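Local coordinates for uncharacterized CONSERVED DOMAIN PROTEIN (Vibrio cholerae, PDB 3LKV), which probably serves as the substrate-binding protein of an ABC transporter, holding a phenylalanine molecule in the cleft between its two lobes, at residues 118-132 with 239-253. Sequence-based numbering, arbitrary orientation.
With PHE (phenylalanine), chain B.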
loop_
_atom_site.group_PDB
_atom_site.type_symbol
_atom_site.label_atom_id
_atom_site.label_comp_id
_atom_site.label_asym_id
_atom_site.label_seq_id
_atom_site.Cartn_x
_atom_site.Cartn_y
_atom_site.Cartn_z
ATOM N N THR A 118 6.496 -0.334 25.329
ATOM C CA THR A 118 5.382 0.523 25.682
ATOM C C THR A 118 4.299 0.364 24.656
ATOM O O THR A 118 4.471 -0.426 23.738
ATOM C CB THR A 118 5.762 2.015 25.782
ATOM O OG1 THR A 118 4.656 2.724 26.394
ATOM C CG2 THR A 118 6.055 2.583 24.453
ATOM N N GLY A 119 3.192 1.095 24.812
ATOM C CA GLY A 119 2.147 1.082 23.780
ATOM C C GLY A 119 0.717 1.253 24.249
ATOM O O GLY A 119 0.450 1.952 25.202
ATOM N N LEU A 120 -0.201 0.610 23.563
ATOM C CA LEU A 120 -1.630 0.860 23.731
ATOM C C LEU A 120 -2.405 -0.439 23.966
ATOM O O LEU A 120 -2.261 -1.429 23.229
ATOM C CB LEU A 120 -2.175 1.556 22.507
ATOM C CG LEU A 120 -2.231 3.084 22.464
ATOM C CD1 LEU A 120 -2.086 3.769 21.060
ATOM C CD2 LEU A 120 -3.582 3.498 23.091
ATOM N N SER A 121 -3.258 -0.401 24.979
ATOM C CA SER A 121 -4.132 -1.499 25.298
ATOM C C SER A 121 -5.576 -1.292 24.846
ATOM O O SER A 121 -6.122 -0.179 25.013
ATOM C CB SER A 121 -4.131 -1.719 26.814
ATOM O OG SER A 121 -5.145 -2.658 27.141
ATOM N N ASP A 122 -6.208 -2.363 24.335
ATOM C CA ASP A 122 -7.673 -2.351 23.968
ATOM C C ASP A 122 -8.503 -3.212 24.915
ATOM O O ASP A 122 -9.378 -3.967 24.488
ATOM C CB ASP A 122 -7.952 -2.782 22.520
ATOM C CG ASP A 122 -7.576 -4.242 22.245
ATOM O OD1 ASP A 122 -6.656 -4.710 22.920
ATOM O OD2 ASP A 122 -8.181 -4.920 21.355
ATOM N N LEU A 123 -8.207 -3.087 26.208
ATOM C CA LEU A 123 -8.847 -3.891 27.238
ATOM C C LEU A 123 -10.358 -3.728 27.136
ATOM O O LEU A 123 -10.801 -2.633 27.194
ATOM C CB LEU A 123 -8.384 -3.468 28.622
ATOM C CG LEU A 123 -9.126 -4.202 29.757
ATOM C CD1 LEU A 123 -8.885 -5.703 29.638
ATOM C CD2 LEU A 123 -8.711 -3.696 31.152
ATOM N N SER A 124 -11.117 -4.813 26.900
ATOM C CA SER A 124 -12.566 -4.744 26.756
ATOM C C SER A 124 -13.250 -4.443 28.081
ATOM O O SER A 124 -12.873 -4.980 29.080
ATOM C CB SER A 124 -13.074 -6.096 26.318
ATOM O OG SER A 124 -12.590 -6.410 25.046
ATOM N N PRO A 125 -14.279 -3.603 28.082
ATOM C CA PRO A 125 -15.094 -3.465 29.298
ATOM C C PRO A 125 -16.104 -4.629 29.393
ATOM O O PRO A 125 -17.299 -4.504 29.045
ATOM C CB PRO A 125 -15.821 -2.133 29.066
ATOM C CG PRO A 125 -16.014 -2.104 27.541
ATOM C CD PRO A 125 -14.884 -2.914 26.920
ATOM N N VAL A 126 -15.620 -5.765 29.858
ATOM C CA VAL A 126 -16.429 -6.987 29.869
ATOM C C VAL A 126 -17.733 -6.795 30.716
ATOM O O VAL A 126 -18.818 -7.167 30.282
ATOM C CB VAL A 126 -15.555 -8.169 30.357
ATOM C CG1 VAL A 126 -16.369 -9.475 30.580
ATOM C CG2 VAL A 126 -14.379 -8.353 29.383
ATOM N N GLU A 127 -17.603 -6.218 31.913
ATOM C CA GLU A 127 -18.757 -5.949 32.787
ATOM C C GLU A 127 -19.840 -5.171 32.041
ATOM O O GLU A 127 -21.032 -5.504 32.050
ATOM C CB GLU A 127 -18.309 -5.162 34.035
ATOM C CG GLU A 127 -19.463 -4.616 34.969
ATOM C CD GLU A 127 -20.295 -5.704 35.657
ATOM O OE1 GLU A 127 -21.367 -5.345 36.229
ATOM O OE2 GLU A 127 -19.899 -6.907 35.630
ATOM N N GLN A 128 -19.411 -4.138 31.357
ATOM C CA GLN A 128 -20.338 -3.359 30.572
ATOM C C GLN A 128 -20.976 -4.210 29.444
ATOM O O GLN A 128 -22.167 -4.085 29.165
ATOM C CB GLN A 128 -19.606 -2.119 30.076
ATOM C CG GLN A 128 -20.430 -1.031 29.518
ATOM C CD GLN A 128 -19.587 0.184 29.045
ATOM O OE1 GLN A 128 -18.366 0.257 29.251
ATOM N NE2 GLN A 128 -20.261 1.140 28.424
ATOM N N HIS A 129 -20.221 -5.120 28.841
ATOM C CA HIS A 129 -20.797 -5.986 27.826
ATOM C C HIS A 129 -21.869 -6.945 28.413
ATOM O O HIS A 129 -22.880 -7.199 27.783
ATOM C CB HIS A 129 -19.718 -6.831 27.119
ATOM C CG HIS A 129 -18.792 -6.038 26.251
ATOM N ND1 HIS A 129 -17.603 -6.544 25.786
ATOM C CD2 HIS A 129 -18.884 -4.781 25.753
ATOM C CE1 HIS A 129 -16.995 -5.633 25.043
ATOM N NE2 HIS A 129 -17.754 -4.552 25.001
ATOM N N VAL A 130 -21.621 -7.498 29.591
ATOM C CA VAL A 130 -22.594 -8.375 30.209
ATOM C C VAL A 130 -23.878 -7.618 30.538
ATOM O O VAL A 130 -25.005 -8.135 30.315
ATOM C CB VAL A 130 -22.026 -8.981 31.480
ATOM C CG1 VAL A 130 -23.127 -9.730 32.289
ATOM C CG2 VAL A 130 -20.828 -9.888 31.101
ATOM N N GLU A 131 -23.713 -6.414 31.081
ATOM C CA GLU A 131 -24.862 -5.590 31.448
ATOM C C GLU A 131 -25.597 -5.257 30.174
ATOM O O GLU A 131 -26.815 -5.288 30.149
ATOM C CB GLU A 131 -24.484 -4.336 32.289
ATOM C CG GLU A 131 -24.004 -4.764 33.725
ATOM C CD GLU A 131 -23.402 -3.654 34.660
ATOM O OE1 GLU A 131 -22.612 -2.776 34.203
ATOM O OE2 GLU A 131 -23.684 -3.734 35.898
ATOM N N LEU A 132 -24.873 -5.066 29.083
ATOM C CA LEU A 132 -25.532 -4.750 27.828
ATOM C C LEU A 132 -26.280 -5.965 27.232
ATOM O O LEU A 132 -27.406 -5.809 26.728
ATOM C CB LEU A 132 -24.534 -4.139 26.873
ATOM C CG LEU A 132 -25.004 -3.629 25.519
ATOM C CD1 LEU A 132 -26.225 -2.710 25.631
ATOM C CD2 LEU A 132 -23.832 -2.890 24.849
ATOM N N LEU A 239 -20.132 -3.656 21.189
ATOM C CA LEU A 239 -19.675 -2.442 21.860
ATOM C C LEU A 239 -18.148 -2.380 21.833
ATOM O O LEU A 239 -17.474 -2.638 22.832
ATOM C CB LEU A 239 -20.231 -2.371 23.290
ATOM C CG LEU A 239 -19.945 -1.101 24.074
ATOM C CD1 LEU A 239 -20.684 0.064 23.407
ATOM C CD2 LEU A 239 -20.338 -1.250 25.553
ATOM N N GLY A 240 -17.606 -2.046 20.677
ATOM C CA GLY A 240 -16.162 -2.154 20.469
ATOM C C GLY A 240 -15.466 -0.818 20.331
ATOM O O GLY A 240 -16.107 0.226 20.174
ATOM N N PHE A 241 -14.145 -0.855 20.359
ATOM C CA PHE A 241 -13.340 0.355 20.129
ATOM C C PHE A 241 -13.229 0.626 18.649
ATOM O O PHE A 241 -13.601 -0.203 17.799
ATOM C CB PHE A 241 -11.928 0.184 20.701
ATOM C CG PHE A 241 -11.911 -0.039 22.173
ATOM C CD1 PHE A 241 -12.302 0.963 23.021
ATOM C CD2 PHE A 241 -11.544 -1.264 22.709
ATOM C CE1 PHE A 241 -12.334 0.742 24.421
ATOM C CE2 PHE A 241 -11.549 -1.458 24.066
ATOM C CZ PHE A 241 -11.961 -0.455 24.932
ATOM N N ASP A 242 -12.705 1.806 18.362
ATOM C CA ASP A 242 -12.425 2.234 17.005
ATOM C C ASP A 242 -10.938 1.920 16.764
ATOM O O ASP A 242 -10.071 2.645 17.218
ATOM C CB ASP A 242 -12.721 3.742 16.854
ATOM C CG ASP A 242 -12.403 4.263 15.461
ATOM O OD1 ASP A 242 -11.707 3.568 14.668
ATOM O OD2 ASP A 242 -12.854 5.375 15.159
ATOM N N TYR A 243 -10.659 0.815 16.092
ATOM C CA TYR A 243 -9.272 0.359 15.985
ATOM C C TYR A 243 -8.455 1.280 15.053
ATOM O O TYR A 243 -7.240 1.376 15.194
ATOM C CB TYR A 243 -9.199 -1.130 15.602
ATOM C CG TYR A 243 -9.510 -2.002 16.776
ATOM C CD1 TYR A 243 -10.814 -2.418 17.050
ATOM C CD2 TYR A 243 -8.516 -2.367 17.653
ATOM C CE1 TYR A 243 -11.084 -3.201 18.188
ATOM C CE2 TYR A 243 -8.766 -3.118 18.769
ATOM C CZ TYR A 243 -10.047 -3.530 19.062
ATOM O OH TYR A 243 -10.282 -4.303 20.179
ATOM N N TYR A 244 -9.119 1.963 14.108
ATOM C CA TYR A 244 -8.383 2.904 13.246
ATOM C C TYR A 244 -7.800 4.004 14.142
ATOM O O TYR A 244 -6.646 4.311 14.033
ATOM C CB TYR A 244 -9.260 3.453 12.115
ATOM C CG TYR A 244 -8.581 4.494 11.287
ATOM C CD1 TYR A 244 -7.794 4.144 10.209
ATOM C CD2 TYR A 244 -8.719 5.836 11.572
ATOM C CE1 TYR A 244 -7.143 5.107 9.436
ATOM C CE2 TYR A 244 -8.096 6.816 10.782
ATOM C CZ TYR A 244 -7.295 6.442 9.731
ATOM O OH TYR A 244 -6.655 7.402 8.954
ATOM N N GLN A 245 -8.579 4.534 15.081
ATOM C CA GLN A 245 -8.081 5.605 15.940
ATOM C C GLN A 245 -7.020 5.153 16.894
ATOM O O GLN A 245 -6.133 5.927 17.271
ATOM C CB GLN A 245 -9.216 6.288 16.731
ATOM C CG GLN A 245 -10.170 7.151 15.867
ATOM C CD GLN A 245 -9.437 8.167 14.966
ATOM O OE1 GLN A 245 -8.403 8.727 15.340
ATOM N NE2 GLN A 245 -9.970 8.370 13.777
ATOM N N ILE A 246 -7.138 3.924 17.350
ATOM C CA ILE A 246 -6.062 3.333 18.169
ATOM C C ILE A 246 -4.768 3.277 17.355
ATOM O O ILE A 246 -3.698 3.553 17.848
ATOM C CB ILE A 246 -6.433 1.888 18.601
ATOM C CG1 ILE A 246 -7.566 1.910 19.627
ATOM C CG2 ILE A 246 -5.163 1.112 19.138
ATOM C CD1 ILE A 246 -8.162 0.464 19.914
ATOM N N GLY A 247 -4.858 2.906 16.091
ATOM C CA GLY A 247 -3.680 2.951 15.234
ATOM C C GLY A 247 -3.137 4.375 15.122
ATOM O O GLY A 247 -1.941 4.585 15.262
ATOM N N VAL A 248 -4.017 5.352 14.899
ATOM C CA VAL A 248 -3.587 6.744 14.856
ATOM C C VAL A 248 -2.876 7.158 16.134
ATOM O O VAL A 248 -1.801 7.770 16.095
ATOM C CB VAL A 248 -4.759 7.711 14.518
ATOM C CG1 VAL A 248 -4.313 9.224 14.621
ATOM C CG2 VAL A 248 -5.321 7.381 13.116
ATOM N N GLN A 249 -3.390 6.760 17.282
ATOM C CA GLN A 249 -2.688 7.092 18.532
ATOM C C GLN A 249 -1.394 6.334 18.695
ATOM O O GLN A 249 -0.485 6.811 19.362
ATOM C CB GLN A 249 -3.512 6.764 19.767
ATOM C CG GLN A 249 -4.763 7.538 20.044
ATOM C CD GLN A 249 -5.463 6.967 21.312
ATOM O OE1 GLN A 249 -4.853 6.787 22.384
ATOM N NE2 GLN A 249 -6.719 6.645 21.161
ATOM N N THR A 250 -1.317 5.123 18.154
ATOM C CA THR A 250 -0.046 4.389 18.149
ATOM C C THR A 250 1.083 5.190 17.477
ATOM O O THR A 250 2.229 5.124 17.895
ATOM C CB THR A 250 -0.190 3.027 17.463
ATOM O OG1 THR A 250 -1.328 2.305 18.012
ATOM C CG2 THR A 250 1.117 2.237 17.595
ATOM N N ALA A 251 0.762 5.996 16.486
ATOM C CA ALA A 251 1.786 6.773 15.776
ATOM C C ALA A 251 2.398 7.822 16.663
ATOM O O ALA A 251 3.524 8.202 16.438
ATOM C CB ALA A 251 1.196 7.443 14.519
ATOM N N ASP A 252 1.647 8.349 17.618
ATOM C CA ASP A 252 2.207 9.233 18.615
ATOM C C ASP A 252 3.347 8.598 19.368
ATOM O O ASP A 252 4.337 9.250 19.585
ATOM C CB ASP A 252 1.187 9.668 19.689
ATOM C CG ASP A 252 0.062 10.527 19.146
ATOM O OD1 ASP A 252 0.127 11.001 17.976
ATOM O OD2 ASP A 252 -0.913 10.741 19.923
ATOM N N TYR A 253 3.203 7.351 19.804
ATOM C CA TYR A 253 4.282 6.670 20.505
ATOM C C TYR A 253 5.495 6.460 19.572
ATOM O O TYR A 253 6.670 6.761 19.885
ATOM C CB TYR A 253 3.787 5.281 21.026
ATOM C CG TYR A 253 2.893 5.302 22.262
ATOM C CD1 TYR A 253 3.419 5.022 23.532
ATOM C CD2 TYR A 253 1.538 5.556 22.165
ATOM C CE1 TYR A 253 2.654 5.060 24.672
ATOM C CE2 TYR A 253 0.714 5.608 23.358
ATOM C CZ TYR A 253 1.291 5.350 24.592
ATOM O OH TYR A 253 0.537 5.342 25.751
HETATM N N PHE B . -6.741 -7.272 21.705
HETATM C CA PHE B . -6.381 -8.495 20.881
HETATM C C PHE B . -5.006 -9.030 21.364
HETATM O O PHE B . -4.613 -8.665 22.511
HETATM C CB PHE B . -6.417 -8.205 19.374
HETATM C CG PHE B . -7.831 -8.147 18.803
HETATM C CD1 PHE B . -8.584 -9.325 18.645
HETATM C CD2 PHE B . -8.412 -6.948 18.454
HETATM C CE1 PHE B . -9.856 -9.285 18.170
HETATM C CE2 PHE B . -9.682 -6.900 17.966
HETATM C CZ PHE B . -10.430 -8.049 17.821
HETATM O OXT PHE B . -4.295 -9.820 20.703
#
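Asp122 and Tyr243 meet at the bound phenylalanine. The hydroxyl of Tyr243 gives a very short hydrogen bond to Asp122 OD2 (OH to OD2 2.5 Å), and the ligand's amino nitrogen donates to the same oxygen (PHE N to OD2 2.8 Å). The carboxylate meets the tyrosine at its ring edge, the two planes 78° apart. With CG set between the backbone N and the carbonyl carbon (chi1 65°), Asp122 turns its acid into the pocket. Next door, the Phe241 ring points its edge at two backbone carbonyls, CE2 lying 3.3 Å from Asp122 O and CZ 3.3 Å from Leu123 O, while Pro125 CD touches CZ obliquely.

On strand 118-121, which runs nearly antiparallel to helix 243-253, Leu120 pushes CD1 against the helix backbone, 3.3 Å from Thr250 N, and crosses the Gln249 side chain at about a right angle. One turn on, the Tyr253 ring lays a face over Gly119, a CH-pi contact with CA 4.2 Å from the ring centroid; its hydroxyl is bonded to Asp267 O, beside a zinc site.

In the other lobe, His129 NE2 donates to Leu239 O (2.9 Å, 151° at the hydrogen). Leu239 packs CB and CD2 against His129 CD2, and CD2 also meets Leu132. Tyr198 OH holds His129 ND1, so both ring nitrogens are engaged and the imidazole's rotation is fixed.

Each segment leaves a strand of one lobe and enters a helix of the other, the two crossing the hinge in opposite directions, as in periplasmic binding proteins. Thr78 OG1, Thr99 OG1, Asn203 ND2 and Ala97 O also hydrogen-bond the ligand. An aspartate facing the ligand's amino group suits an alpha-amino acid, whose ammonium charge the carboxylate would balance, while Tyr243 would help hold that carboxylate.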